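Local atomic coordinates of integron cassette protein Vpc_cass2 (PDB entry 3JRT), a protein that is of unknown function but, as an all-helical dimer encoded by a mobile integron gene cassette, probably offers surfaces for binding other molecules. Residues K50-K55 with Q68-L73; I44-L49 with E158-I163; C74-V79 with N125-H130; F57-E60 with K66-C69. All coordinates share one frame; numbering follows the deposited sequence. Where two conformers were deposited one is given.

All four contacts involve one helical hairpin, made of helix 27-53, a connection and helix 64-91. Contact 4 packs the connection on the start of helix 64-91, and contact 1 joins the two helices just inside it. Their centres are about 7 Å apart, they share Gln68 and Cys69, and Glu53 of contact 1 binds both arginines of contact 4. Contact 2, about 11 Å from contact 1 between centres, packs helix 157-163 on the first helix. Contact 3, centred about 16 Å from contacts 1 and 2, brings helix 118-128 to the second. Along the chain, contact 2 spans the other three, and contact 3 opens after contacts 1 and 4 close. All four also touch the second subunit.

Contact 1: residues K50-K55 with Q68-L73; sequences KDYEGK and QCIWRL
Tyr52 and Ile70 make the apolar, buried half of this contact, and Glu53 and Trp71 make the polar half. Ile70 CD1 lies 3.6 Å from Tyr52 CD2. Its branch methyl CG2 lies 3.9 Å from Tyr52 CB, so both arms of the isoleucine are used. The two side chains cross at about a right angle. Leu58 touches both of them, and the far end of the tyrosine is held by a hydrogen bond from its OH to Asp51 of the second subunit.

The other side is less enclosed, since Glu53 and Trp71 are only partly buried. Here Trp71 NE1 donates to Glu53 OE2 at 2.7 Å, with an N-H...O angle of 156°. The oxygen sits at the indole edge, 7° out of the ring plane. The nitrogen, in contrast, reaches it from above the carboxylate plane. A bend at chi2 (-58°) turns the carboxylate to NE1. Glu53 CG lies 3.8 Å from Trp71 CZ2. OE2 also forms a salt bridge with Arg67, while OE1 forms one with Arg59. The carboxylate is therefore fixed at both oxygens and probably stays ionised. The pairing joins the antiparallel arms of a helical hairpin near its connection.

Contact 2: residues I44-L49 with E158-I163; sequences IAVTVL and EFLDWI
The bond from Val48 N to Ile44 O, 2.8 Å, is the shortest polar bond within either segment, and none joins the two, which meet through Val46, Leu49, Leu160 and Ile163. The motif is a helix-helix packing of antiparallel sense. The axes of 44-49 and 158-163 come within 10.1 Å, and their directions differ by 141°. The backbones are nearest at Val46 and Leu160. What fills the gap is wholly aliphatic and buried.

Val46 CG2 does most of the work from the first helix. It stands anti to its own carbonyl carbon and reaches Ile163 CG2 at 3.7 Å. The same methyl lies 3.9 Å from Ile163 CB and 4.1 Å from Leu160 CD2. Ile163 therefore meets the valine with its short branch. Its longer arm bends at chi2 (-66°) and leads away from the helix opposite.

Leu42, one turn earlier on the same helix as Val46, also touches Ile163. From elsewhere, Phe151 of helix 140-151 touches Leu160. Leu49 also packs on Trp71 and Cys74 of helix 64-91, so the first helix is held between two others here. The two methyls of Leu160 have separate tasks. CD1 lies against the aliphatic chain of Lys50. CD2 meets Leu49 CD2 at 4.2 Å, where the two leucines cross at about a right angle.

Contact 3: residues C74-V79 with N125-H130; sequences CVYSIV and NHCVAH
Tyr76 CG stands anti to its carbonyl carbon (chi1 -75°), which carries the ring out toward helix 118-128. Cys127 SG stands anti to its backbone N (chi1 162°), which lays the thiol across the same ring. The cysteine covers one face. Its CB lies 3.6 Å from the centroid of the Tyr76 ring and 10° off the ring normal, a CH-pi contact over the centre. SG is displaced toward the root of the ring and comes within 3.6 Å of Tyr76 CG. It makes a sulfur-aromatic contact, 3.9 Å from SG to the centroid of that ring.

His126 meets the other end of the tyrosine. Tyr76 OH lies at the imidazole edge, in its plane, 3.2 Å from His126 CD2. Val143 of helix 140-151 touches both Tyr76 and His126, and the His126 ring also meets that of Tyr137. Cys127 O, near the end of its helix, accepts a hydrogen bond from Lys84 of the second subunit. The contact thus joins helix 64-91 to the last turn of helix 118-128 close to the dimer interface. Its cysteine half is a contact of a methylene and a polarisable sulfur with a pi face, probably held mainly by dispersion.

Contact 4: residues F57-E60 with K66-C69; sequences FLRE and KRQC
The connection of the helical hairpin folds back here on the start of its second helix, with Leu58 and Arg59 of a 3-10 segment meeting Lys66 and Arg67. Arg67 lies closest to the loop backbone. Its CD is 3.1 Å from Leu58 O, and its CB is 3.5 Å from the same oxygen. CG stands anti to the backbone N (chi1 -174°) and the chain runs extended to NE, so the aliphatic part passes along this carbonyl. A turn at chi4 (-92°) then sets the guanidinium across the line of the chain.

Arg59 comes over one face of that guanidinium with its CG, which lies 3.7 Å from Arg67 NE. The side chains cross at a slant, and the two guanidinium planes are 80° apart. Arg59 NE and Arg67 NH2 are 4.3 Å from each other. A shared partner probably makes this closeness tolerable, since both arginines form salt bridges with Glu53. The acid should offset part of the paired positive charge.

Leu58 adds a looser apolar touch. Its CD2 lies 4.2 Å from CD of the extended Lys66 chain. Just after the 3-10 segment, Glu60 N bonds to Phe57 O at 3.1 Å and closes the turn. Leu58 sits between the two arms of the hairpin, helix 27-53 and helix 64-91, while Lys66 packs on Ile44 of the second subunit.

Contact 1: residues K50-K55 with Q68-L73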
loop_
_atom_site.group_PDB
_atom_site.type_symbol
_atom_site.label_atom_id
_atom_site.label_comp_id
_atom_site.label_asym_id
_atom_site.label_seq_id
_atom_site.Cartn_x
_atom_site.Cartn_y
_atom_site.Cartn_z
ATOM N N LYS A 50 -7.664 11.171 6.366
ATOM C CA LYS A 50 -8.365 12.232 7.065
ATOM C C LYS A 50 -7.507 12.988 8.059
ATOM O O LYS A 50 -7.622 14.208 8.157
ATOM C CB LYS A 50 -9.665 11.714 7.673
ATOM C CG LYS A 50 -10.730 11.577 6.581
ATOM C CD LYS A 50 -11.862 10.644 6.953
ATOM C CE LYS A 50 -12.636 11.151 8.116
ATOM N NZ LYS A 50 -13.948 10.434 8.217
ATOM N N ASP A 51 -6.644 12.279 8.785
ATOM C CA ASP A 51 -5.716 12.943 9.700
ATOM C C ASP A 51 -4.885 13.987 8.957
ATOM O O ASP A 51 -4.814 15.143 9.373
ATOM C CB ASP A 51 -4.796 11.936 10.395
ATOM C CG ASP A 51 -5.501 11.167 11.492
ATOM O OD1 ASP A 51 -6.661 11.520 11.800
ATOM O OD2 ASP A 51 -4.902 10.211 12.045
ATOM N N TYR A 52 -4.272 13.584 7.847
ATOM C CA TYR A 52 -3.411 14.497 7.096
ATOM C C TYR A 52 -4.183 15.615 6.401
ATOM O O TYR A 52 -3.712 16.747 6.334
ATOM C CB TYR A 52 -2.471 13.742 6.133
ATOM C CG TYR A 52 -1.312 13.137 6.881
ATOM C CD1 TYR A 52 -1.384 11.849 7.396
ATOM C CD2 TYR A 52 -0.158 13.874 7.120
ATOM C CE1 TYR A 52 -0.331 11.312 8.112
ATOM C CE2 TYR A 52 0.908 13.341 7.831
ATOM C CZ TYR A 52 0.812 12.058 8.326
ATOM O OH TYR A 52 1.859 11.524 9.041
ATOM N N GLU A 53 -5.380 15.312 5.921
ATOM C CA GLU A 53 -6.230 16.340 5.338
ATOM C C GLU A 53 -6.625 17.377 6.383
ATOM O O GLU A 53 -7.010 18.485 6.047
ATOM C CB GLU A 53 -7.461 15.725 4.678
ATOM C CG GLU A 53 -7.165 15.139 3.302
ATOM C CD GLU A 53 -6.599 16.182 2.340
ATOM O OE1 GLU A 53 -7.293 17.185 2.065
ATOM O OE2 GLU A 53 -5.460 16.001 1.858
ATOM N N GLY A 54 -6.517 17.017 7.655
ATOM C CA GLY A 54 -6.827 17.948 8.722
ATOM C C GLY A 54 -5.687 18.925 8.967
ATOM O O GLY A 54 -5.768 19.788 9.835
ATOM N N LYS A 55 -4.604 18.781 8.214
ATOM C CA LYS A 55 -3.477 19.707 8.342
ATOM C C LYS A 55 -3.465 20.664 7.156
ATOM O O LYS A 55 -2.833 20.396 6.132
ATOM C CB LYS A 55 -2.156 18.942 8.470
ATOM C CG LYS A 55 -2.129 18.045 9.692
ATOM C CD LYS A 55 -0.954 17.083 9.726
ATOM C CE LYS A 55 -1.057 16.189 10.967
ATOM N NZ LYS A 55 -0.003 15.148 11.025
ATOM N N GLN A 68 0.318 14.656 -2.398
ATOM C CA GLN A 68 -0.004 13.598 -3.347
ATOM C C GLN A 68 0.504 12.231 -2.881
ATOM O O GLN A 68 -0.135 11.200 -3.090
ATOM C CB GLN A 68 0.572 13.927 -4.739
ATOM C CG GLN A 68 -0.241 14.902 -5.531
ATOM C CD GLN A 68 0.430 15.314 -6.864
ATOM O OE1 GLN A 68 0.001 16.281 -7.519
ATOM N NE2 GLN A 68 1.486 14.585 -7.260
ATOM N N CYS A 69 1.668 12.222 -2.254
ATOM C CA CYS A 69 2.258 10.963 -1.820
ATOM C C CYS A 69 1.412 10.317 -0.733
ATOM O O CYS A 69 1.255 9.094 -0.702
ATOM C CB CYS A 69 3.705 11.180 -1.351
ATOM S SG CYS A 69 4.847 11.475 -2.702
ATOM N N ILE A 70 0.859 11.150 0.145
ATOM C CA ILE A 70 -0.053 10.681 1.180
ATOM C C ILE A 70 -1.314 10.077 0.569
ATOM O O ILE A 70 -1.771 9.010 0.982
ATOM C CB ILE A 70 -0.433 11.816 2.161
ATOM C CG1 ILE A 70 0.796 12.257 2.941
ATOM C CG2 ILE A 70 -1.497 11.350 3.145
ATOM C CD1 ILE A 70 0.629 13.608 3.649
ATOM N N TRP A 71 -1.885 10.782 -0.406
ATOM C CA TRP A 71 -3.056 10.287 -1.113
ATOM C C TRP A 71 -2.774 8.960 -1.806
ATOM O O TRP A 71 -3.597 8.046 -1.752
ATOM C CB TRP A 71 -3.626 11.340 -2.103
ATOM C CG TRP A 71 -4.433 12.367 -1.377
ATOM C CD1 TRP A 71 -3.966 13.365 -0.576
ATOM C CD2 TRP A 71 -5.858 12.451 -1.332
ATOM N NE1 TRP A 71 -5.015 14.079 -0.046
ATOM C CE2 TRP A 71 -6.188 13.541 -0.498
ATOM C CE3 TRP A 71 -6.889 11.709 -1.912
ATOM C CZ2 TRP A 71 -7.508 13.922 -0.250
ATOM C CZ3 TRP A 71 -8.198 12.068 -1.642
ATOM C CH2 TRP A 71 -8.495 13.177 -0.830
ATOM N N ARG A 72 -1.636 8.838 -2.476
ATOM C CA ARG A 72 -1.345 7.541 -3.103
ATOM C C ARG A 72 -1.195 6.449 -2.037
ATOM O O ARG A 72 -1.760 5.362 -2.180
ATOM C CB ARG A 72 -0.120 7.590 -4.018
ATOM C CG ARG A 72 -0.265 8.531 -5.220
ATOM C CD ARG A 72 0.801 8.234 -6.265
ATOM N NE ARG A 72 2.161 8.368 -5.744
ATOM C CZ ARG A 72 2.843 9.513 -5.740
ATOM N NH1 ARG A 72 2.297 10.627 -6.216
ATOM N NH2 ARG A 72 4.077 9.549 -5.259
ATOM N N LEU A 73 -0.451 6.745 -0.970
ATOM C CA LEU A 73 -0.284 5.764 0.099
ATOM C C LEU A 73 -1.632 5.201 0.515
ATOM O O LEU A 73 -1.805 3.991 0.577
ATOM C CB LEU A 73 0.432 6.365 1.325
ATOM C CG LEU A 73 0.519 5.450 2.561
ATOM C CD1 LEU A 73 1.366 4.222 2.240
ATOM C CD2 LEU A 73 1.122 6.168 3.760
#

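Contact 2: residues I44-L49 with E158-I163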
loop_
_atom_site.group_PDB
_atom_site.type_symbol
_atom_site.label_atom_id
_atom_site.label_comp_id
_atom_site.label_asym_id
_atom_site.label_seq_id
_atom_site.Cartn_x
_atom_site.Cartn_y
_atom_site.Cartn_z
ATOM N N ILE A 44 -7.921 2.048 8.645
ATOM C CA ILE A 44 -6.742 2.843 8.934
ATOM C C ILE A 44 -6.340 3.766 7.756
ATOM O O ILE A 44 -5.932 4.894 7.959
ATOM C CB ILE A 44 -5.554 1.988 9.412
ATOM C CG1 ILE A 44 -4.468 2.897 9.972
ATOM C CG2 ILE A 44 -4.976 1.142 8.270
ATOM C CD1 ILE A 44 -4.872 3.576 11.264
ATOM N N ALA A 45 -6.471 3.275 6.537
ATOM C CA ALA A 45 -6.193 4.066 5.352
ATOM C C ALA A 45 -7.054 5.339 5.312
ATOM O O ALA A 45 -6.563 6.422 4.999
ATOM C CB ALA A 45 -6.415 3.221 4.097
ATOM N N VAL A 46 -8.331 5.200 5.647
ATOM C CA VAL A 46 -9.254 6.335 5.705
ATOM C C VAL A 46 -8.876 7.284 6.840
ATOM O O VAL A 46 -8.826 8.499 6.643
ATOM C CB VAL A 46 -10.726 5.844 5.886
ATOM C CG1 VAL A 46 -11.661 7.005 6.249
ATOM C CG2 VAL A 46 -11.198 5.145 4.632
ATOM N N THR A 47 -8.587 6.718 8.018
ATOM C CA THR A 47 -8.203 7.510 9.190
ATOM C C THR A 47 -6.925 8.315 8.934
ATOM O O THR A 47 -6.850 9.511 9.213
ATOM C CB THR A 47 -7.982 6.623 10.440
ATOM O OG1 THR A 47 -9.204 5.975 10.796
ATOM C CG2 THR A 47 -7.506 7.473 11.623
ATOM N N VAL A 48 -5.909 7.652 8.413
ATOM C CA VAL A 48 -4.666 8.348 8.102
ATOM C C VAL A 48 -4.889 9.510 7.131
ATOM O O VAL A 48 -4.396 10.609 7.342
ATOM C CB VAL A 48 -3.641 7.380 7.509
ATOM C CG1 VAL A 48 -2.467 8.154 6.919
ATOM C CG2 VAL A 48 -3.147 6.415 8.601
ATOM N N LEU A 49 -5.645 9.247 6.070
ATOM C CA LEU A 49 -5.897 10.226 5.022
ATOM C C LEU A 49 -6.609 11.433 5.614
ATOM O O LEU A 49 -6.193 12.565 5.436
ATOM C CB LEU A 49 -6.741 9.599 3.911
ATOM C CG LEU A 49 -6.980 10.474 2.684
ATOM C CD1 LEU A 49 -5.677 11.160 2.257
ATOM C CD2 LEU A 49 -7.580 9.642 1.550
ATOM N N GLU A 158 -17.756 11.664 0.484
ATOM C CA GLU A 158 -18.775 10.667 0.190
ATOM C C GLU A 158 -18.148 9.279 0.157
ATOM O O GLU A 158 -18.543 8.390 0.908
ATOM C CB GLU A 158 -19.453 10.976 -1.142
ATOM C CG GLU A 158 -20.714 10.173 -1.430
ATOM C CD GLU A 158 -21.539 10.753 -2.595
ATOM O OE1 GLU A 158 -21.341 11.940 -2.951
ATOM O OE2 GLU A 158 -22.388 10.016 -3.151
ATOM N N PHE A 159 -17.160 9.106 -0.711
ATOM C CA PHE A 159 -16.511 7.820 -0.853
ATOM C C PHE A 159 -15.842 7.369 0.447
ATOM O O PHE A 159 -15.988 6.222 0.862
ATOM C CB PHE A 159 -15.507 7.837 -1.986
ATOM C CG PHE A 159 -14.984 6.483 -2.334
ATOM C CD1 PHE A 159 -15.755 5.602 -3.070
ATOM C CD2 PHE A 159 -13.741 6.083 -1.916
ATOM C CE1 PHE A 159 -15.284 4.357 -3.388
ATOM C CE2 PHE A 159 -13.262 4.844 -2.236
ATOM C CZ PHE A 159 -14.025 3.982 -2.977
ATOM N N LEU A 160 -15.129 8.273 1.104
ATOM C CA LEU A 160 -14.491 7.903 2.369
ATOM C C LEU A 160 -15.538 7.428 3.387
ATOM O O LEU A 160 -15.340 6.424 4.067
ATOM C CB LEU A 160 -13.688 9.074 2.941
ATOM C CG LEU A 160 -12.411 9.469 2.191
ATOM C CD1 LEU A 160 -11.642 10.565 2.932
ATOM C CD2 LEU A 160 -11.497 8.261 1.940
ATOM N N ASP A 161 -16.647 8.158 3.491
ATOM C CA ASP A 161 -17.702 7.797 4.440
ATOM C C ASP A 161 -18.334 6.472 4.063
ATOM O O ASP A 161 -18.787 5.717 4.920
ATOM C CB ASP A 161 -18.777 8.885 4.510
ATOM C CG ASP A 161 -18.443 9.960 5.515
ATOM O OD1 ASP A 161 -17.385 9.854 6.169
ATOM O OD2 ASP A 161 -19.231 10.914 5.646
ATOM N N TRP A 162 -18.358 6.203 2.765
ATOM C CA TRP A 162 -18.861 4.945 2.245
ATOM C C TRP A 162 -17.937 3.779 2.608
ATOM O O TRP A 162 -18.400 2.662 2.806
ATOM C CB TRP A 162 -19.013 5.047 0.731
ATOM C CG TRP A 162 -19.528 3.811 0.065
ATOM C CD1 TRP A 162 -20.841 3.428 -0.070
ATOM C CD2 TRP A 162 -18.752 2.812 -0.599
ATOM N NE1 TRP A 162 -20.921 2.246 -0.766
ATOM C CE2 TRP A 162 -19.654 1.846 -1.103
ATOM C CE3 TRP A 162 -17.386 2.643 -0.827
ATOM C CZ2 TRP A 162 -19.230 0.728 -1.820
ATOM C CZ3 TRP A 162 -16.964 1.520 -1.519
ATOM C CH2 TRP A 162 -17.884 0.577 -2.008
ATOM N N ILE A 163 -16.633 4.033 2.663
ATOM C CA ILE A 163 -15.693 3.012 3.109
ATOM C C ILE A 163 -15.818 2.842 4.614
ATOM O O ILE A 163 -16.094 1.759 5.116
ATOM C CB ILE A 163 -14.236 3.402 2.827
ATOM C CG1 ILE A 163 -13.971 3.529 1.326
ATOM C CG2 ILE A 163 -13.289 2.372 3.457
ATOM C CD1 ILE A 163 -14.074 2.218 0.587
#

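Contact 3: residues C74-V79 with N125-H130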
loop_
_atom_site.group_PDB
_atom_site.type_symbol
_atom_site.label_atom_id
_atom_site.label_comp_id
_atom_site.label_asym_id
_atom_site.label_seq_id
_atom_site.Cartn_x
_atom_site.Cartn_y
_atom_site.Cartn_z
ATOM N N CYS A 74 -2.586 6.083 0.813
ATOM C CA CYS A 74 -3.864 5.635 1.364
ATOM C C CYS A 74 -4.794 5.067 0.297
ATOM O O CYS A 74 -5.441 4.023 0.476
ATOM C CB CYS A 74 -4.539 6.760 2.148
ATOM S SG CYS A 74 -3.540 7.323 3.562
ATOM N N VAL A 75 -4.842 5.736 -0.838
ATOM C CA VAL A 75 -5.677 5.259 -1.919
ATOM C C VAL A 75 -5.247 3.868 -2.440
ATOM O O VAL A 75 -6.091 2.994 -2.647
ATOM C CB VAL A 75 -5.741 6.308 -3.039
ATOM C CG1 VAL A 75 -6.245 5.702 -4.359
ATOM C CG2 VAL A 75 -6.593 7.498 -2.570
ATOM N N TYR A 76 -3.953 3.661 -2.661
ATOM C CA TYR A 76 -3.487 2.343 -3.095
ATOM C C TYR A 76 -3.942 1.252 -2.120
ATOM O O TYR A 76 -4.361 0.164 -2.512
ATOM C CB TYR A 76 -1.964 2.319 -3.259
ATOM C CG TYR A 76 -1.488 3.035 -4.517
ATOM C CD1 TYR A 76 -2.363 3.302 -5.545
ATOM C CD2 TYR A 76 -0.155 3.423 -4.674
ATOM C CE1 TYR A 76 -1.948 3.948 -6.704
ATOM C CE2 TYR A 76 0.275 4.081 -5.826
ATOM C CZ TYR A 76 -0.639 4.337 -6.837
ATOM O OH TYR A 76 -0.255 4.962 -7.994
ATOM N N SER A 77 -3.892 1.555 -0.836
ATOM C CA SER A 77 -4.252 0.552 0.134
ATOM C C SER A 77 -5.767 0.283 0.038
ATOM O O SER A 77 -6.219 -0.865 0.017
ATOM C CB SER A 77 -3.847 1.010 1.541
ATOM O OG SER A 77 -4.249 0.053 2.499
ATOM N N ILE A 78 -6.553 1.350 0.001
ATOM C CA ILE A 78 -7.999 1.211 -0.215
ATOM C C ILE A 78 -8.335 0.390 -1.473
ATOM O O ILE A 78 -9.159 -0.517 -1.418
ATOM C CB ILE A 78 -8.669 2.588 -0.273
ATOM C CG1 ILE A 78 -8.629 3.229 1.123
ATOM C CG2 ILE A 78 -10.096 2.488 -0.842
ATOM C CD1 ILE A 78 -8.954 4.721 1.099
ATOM N N VAL A 79 -7.691 0.676 -2.603
ATOM C CA VAL A 79 -8.058 -0.055 -3.810
ATOM C C VAL A 79 -7.627 -1.517 -3.739
ATOM O O VAL A 79 -8.358 -2.408 -4.169
ATOM C CB VAL A 79 -7.616 0.659 -5.139
ATOM C CG1 VAL A 79 -8.224 2.083 -5.194
ATOM C CG2 VAL A 79 -6.081 0.701 -5.295
ATOM N N ASN A 125 -4.296 -2.279 -10.153
ATOM C CA ASN A 125 -3.455 -2.915 -11.160
ATOM C C ASN A 125 -2.138 -2.197 -11.405
ATOM O O ASN A 125 -1.083 -2.830 -11.493
ATOM C CB ASN A 125 -4.232 -3.075 -12.461
ATOM C CG ASN A 125 -5.253 -4.182 -12.375
ATOM O OD1 ASN A 125 -5.179 -5.025 -11.479
ATOM N ND2 ASN A 125 -6.215 -4.195 -13.306
ATOM N N HIS A 126 -2.197 -0.876 -11.503
ATOM C CA HIS A 126 -0.995 -0.094 -11.723
ATOM C C HIS A 126 -0.062 -0.216 -10.541
ATOM O O HIS A 126 1.131 -0.486 -10.693
ATOM C CB HIS A 126 -1.353 1.369 -11.924
ATOM C CG HIS A 126 -0.221 2.310 -11.660
ATOM N ND1 HIS A 126 0.827 2.479 -12.538
ATOM C CD2 HIS A 126 0.015 3.148 -10.622
ATOM C CE1 HIS A 126 1.666 3.377 -12.050
ATOM N NE2 HIS A 126 1.191 3.807 -10.895
ATOM N N CYS A 127 -0.628 -0.020 -9.356
ATOM C CA CYS A 127 0.126 0.034 -8.111
ATOM C C CYS A 127 0.842 -1.275 -7.831
ATOM O O CYS A 127 1.903 -1.302 -7.241
ATOM C CB CYS A 127 -0.819 0.308 -6.939
ATOM S SG CYS A 127 -0.075 -0.118 -5.369
ATOM N N VAL A 128 0.230 -2.362 -8.255
ATOM C CA VAL A 128 0.692 -3.692 -7.928
ATOM C C VAL A 128 1.532 -4.319 -9.053
ATOM O O VAL A 128 2.309 -5.227 -8.817
ATOM C CB VAL A 128 -0.540 -4.559 -7.641
ATOM C CG1 VAL A 128 -0.382 -5.949 -8.198
ATOM C CG2 VAL A 128 -0.851 -4.548 -6.160
ATOM N N ALA A 129 1.382 -3.826 -10.278
ATOM C CA ALA A 129 2.055 -4.438 -11.425
ATOM C C ALA A 129 3.577 -4.459 -11.298
ATOM O O ALA A 129 4.174 -3.655 -10.587
ATOM C CB ALA A 129 1.643 -3.755 -12.725
ATOM N N HIS A 130 4.191 -5.398 -12.003
ATOM C CA HIS A 130 5.633 -5.501 -12.070
ATOM C C HIS A 130 6.110 -4.381 -12.975
ATOM O O HIS A 130 5.398 -4.004 -13.896
ATOM C CB HIS A 130 6.000 -6.864 -12.650
ATOM C CG HIS A 130 7.473 -7.111 -12.745
ATOM N ND1 HIS A 130 8.278 -6.477 -13.668
ATOM C CD2 HIS A 130 8.282 -7.945 -12.048
ATOM C CE1 HIS A 130 9.524 -6.898 -13.526
ATOM N NE2 HIS A 130 9.552 -7.790 -12.553
#

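Contact 4: residues F57-E60 with K66-C69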
loop_
_atom_site.group_PDB
_atom_site.type_symbol
_atom_site.label_atom_id
_atom_site.label_comp_id
_atom_site.label_asym_id
_atom_site.label_seq_id
_atom_site.Cartn_x
_atom_site.Cartn_y
_atom_site.Cartn_z
ATOM N N PHE A 57 -2.037 23.307 6.143
ATOM C CA PHE A 57 -0.833 23.756 5.445
ATOM C C PHE A 57 -0.405 22.797 4.319
ATOM O O PHE A 57 0.296 23.203 3.386
ATOM C CB PHE A 57 0.320 24.025 6.419
ATOM C CG PHE A 57 0.914 22.788 7.009
ATOM C CD1 PHE A 57 2.016 22.189 6.419
ATOM C CD2 PHE A 57 0.375 22.226 8.160
ATOM C CE1 PHE A 57 2.568 21.039 6.957
ATOM C CE2 PHE A 57 0.925 21.082 8.708
ATOM C CZ PHE A 57 2.020 20.481 8.107
ATOM N N LEU A 58 -0.851 21.543 4.392
ATOM C CA LEU A 58 -0.484 20.562 3.384
ATOM C C LEU A 58 -1.151 20.806 2.033
ATOM O O LEU A 58 -0.793 20.176 1.040
ATOM C CB LEU A 58 -0.731 19.130 3.866
ATOM C CG LEU A 58 0.288 18.696 4.913
ATOM C CD1 LEU A 58 0.034 17.259 5.383
ATOM C CD2 LEU A 58 1.720 18.867 4.362
ATOM N N ARG A 59 -2.098 21.732 1.988
ATOM C CA ARG A 59 -2.758 22.073 0.728
ATOM C C ARG A 59 -2.048 23.216 -0.005
ATOM O O ARG A 59 -2.501 23.671 -1.058
ATOM C CB ARG A 59 -4.238 22.410 0.962
ATOM C CG ARG A 59 -5.086 21.184 1.288
ATOM C CD ARG A 59 -6.475 21.571 1.740
ATOM N NE ARG A 59 -7.188 20.432 2.312
ATOM C CZ ARG A 59 -8.425 20.496 2.797
ATOM N NH1 ARG A 59 -9.083 21.651 2.778
ATOM N NH2 ARG A 59 -9.004 19.411 3.300
ATOM N N GLU A 60 -0.943 23.684 0.564
ATOM C CA GLU A 60 -0.163 24.750 -0.061
ATOM C C GLU A 60 0.708 24.194 -1.185
ATOM O O GLU A 60 1.062 23.010 -1.174
ATOM C CB GLU A 60 0.671 25.481 0.978
ATOM C CG GLU A 60 -0.174 26.300 1.921
ATOM C CD GLU A 60 0.632 26.884 3.051
ATOM O OE1 GLU A 60 1.865 26.701 3.050
ATOM O OE2 GLU A 60 0.035 27.521 3.940
ATOM N N LYS A 66 4.274 16.116 -1.526
ATOM C CA LYS A 66 4.108 15.365 -0.296
ATOM C C LYS A 66 2.640 14.994 -0.138
ATOM O O LYS A 66 2.301 13.839 0.102
ATOM C CB LYS A 66 4.575 16.166 0.919
ATOM C CG LYS A 66 4.118 15.533 2.229
ATOM C CD LYS A 66 4.790 16.187 3.419
ATOM C CE LYS A 66 4.348 15.505 4.717
ATOM N NZ LYS A 66 5.102 16.002 5.903
ATOM N N ARG A 67 1.761 15.974 -0.298
ATOM C CA ARG A 67 0.341 15.685 -0.174
ATOM C C ARG A 67 -0.096 14.576 -1.137
ATOM O O ARG A 67 -0.797 13.669 -0.745
ATOM C CB ARG A 67 -0.490 16.948 -0.380
ATOM C CG ARG A 67 -1.957 16.745 -0.133
ATOM C CD ARG A 67 -2.727 18.071 -0.092
ATOM N NE ARG A 67 -4.149 17.834 0.101
ATOM C CZ ARG A 67 -5.011 17.697 -0.897
ATOM N NH1 ARG A 67 -4.587 17.808 -2.146
ATOM N NH2 ARG A 67 -6.291 17.464 -0.648
ATOM N N GLN A 68 0.318 14.656 -2.398
ATOM C CA GLN A 68 -0.004 13.598 -3.347
ATOM C C GLN A 68 0.504 12.231 -2.881
ATOM O O GLN A 68 -0.135 11.200 -3.090
ATOM C CB GLN A 68 0.572 13.927 -4.739
ATOM C CG GLN A 68 -0.241 14.902 -5.531
ATOM C CD GLN A 68 0.430 15.314 -6.864
ATOM O OE1 GLN A 68 0.001 16.281 -7.519
ATOM N NE2 GLN A 68 1.486 14.585 -7.260
ATOM N N CYS A 69 1.668 12.222 -2.254
ATOM C CA CYS A 69 2.258 10.963 -1.820
ATOM C C CYS A 69 1.412 10.317 -0.733
ATOM O O CYS A 69 1.255 9.094 -0.702
ATOM C CB CYS A 69 3.705 11.180 -1.351
ATOM S SG CYS A 69 4.847 11.475 -2.702
#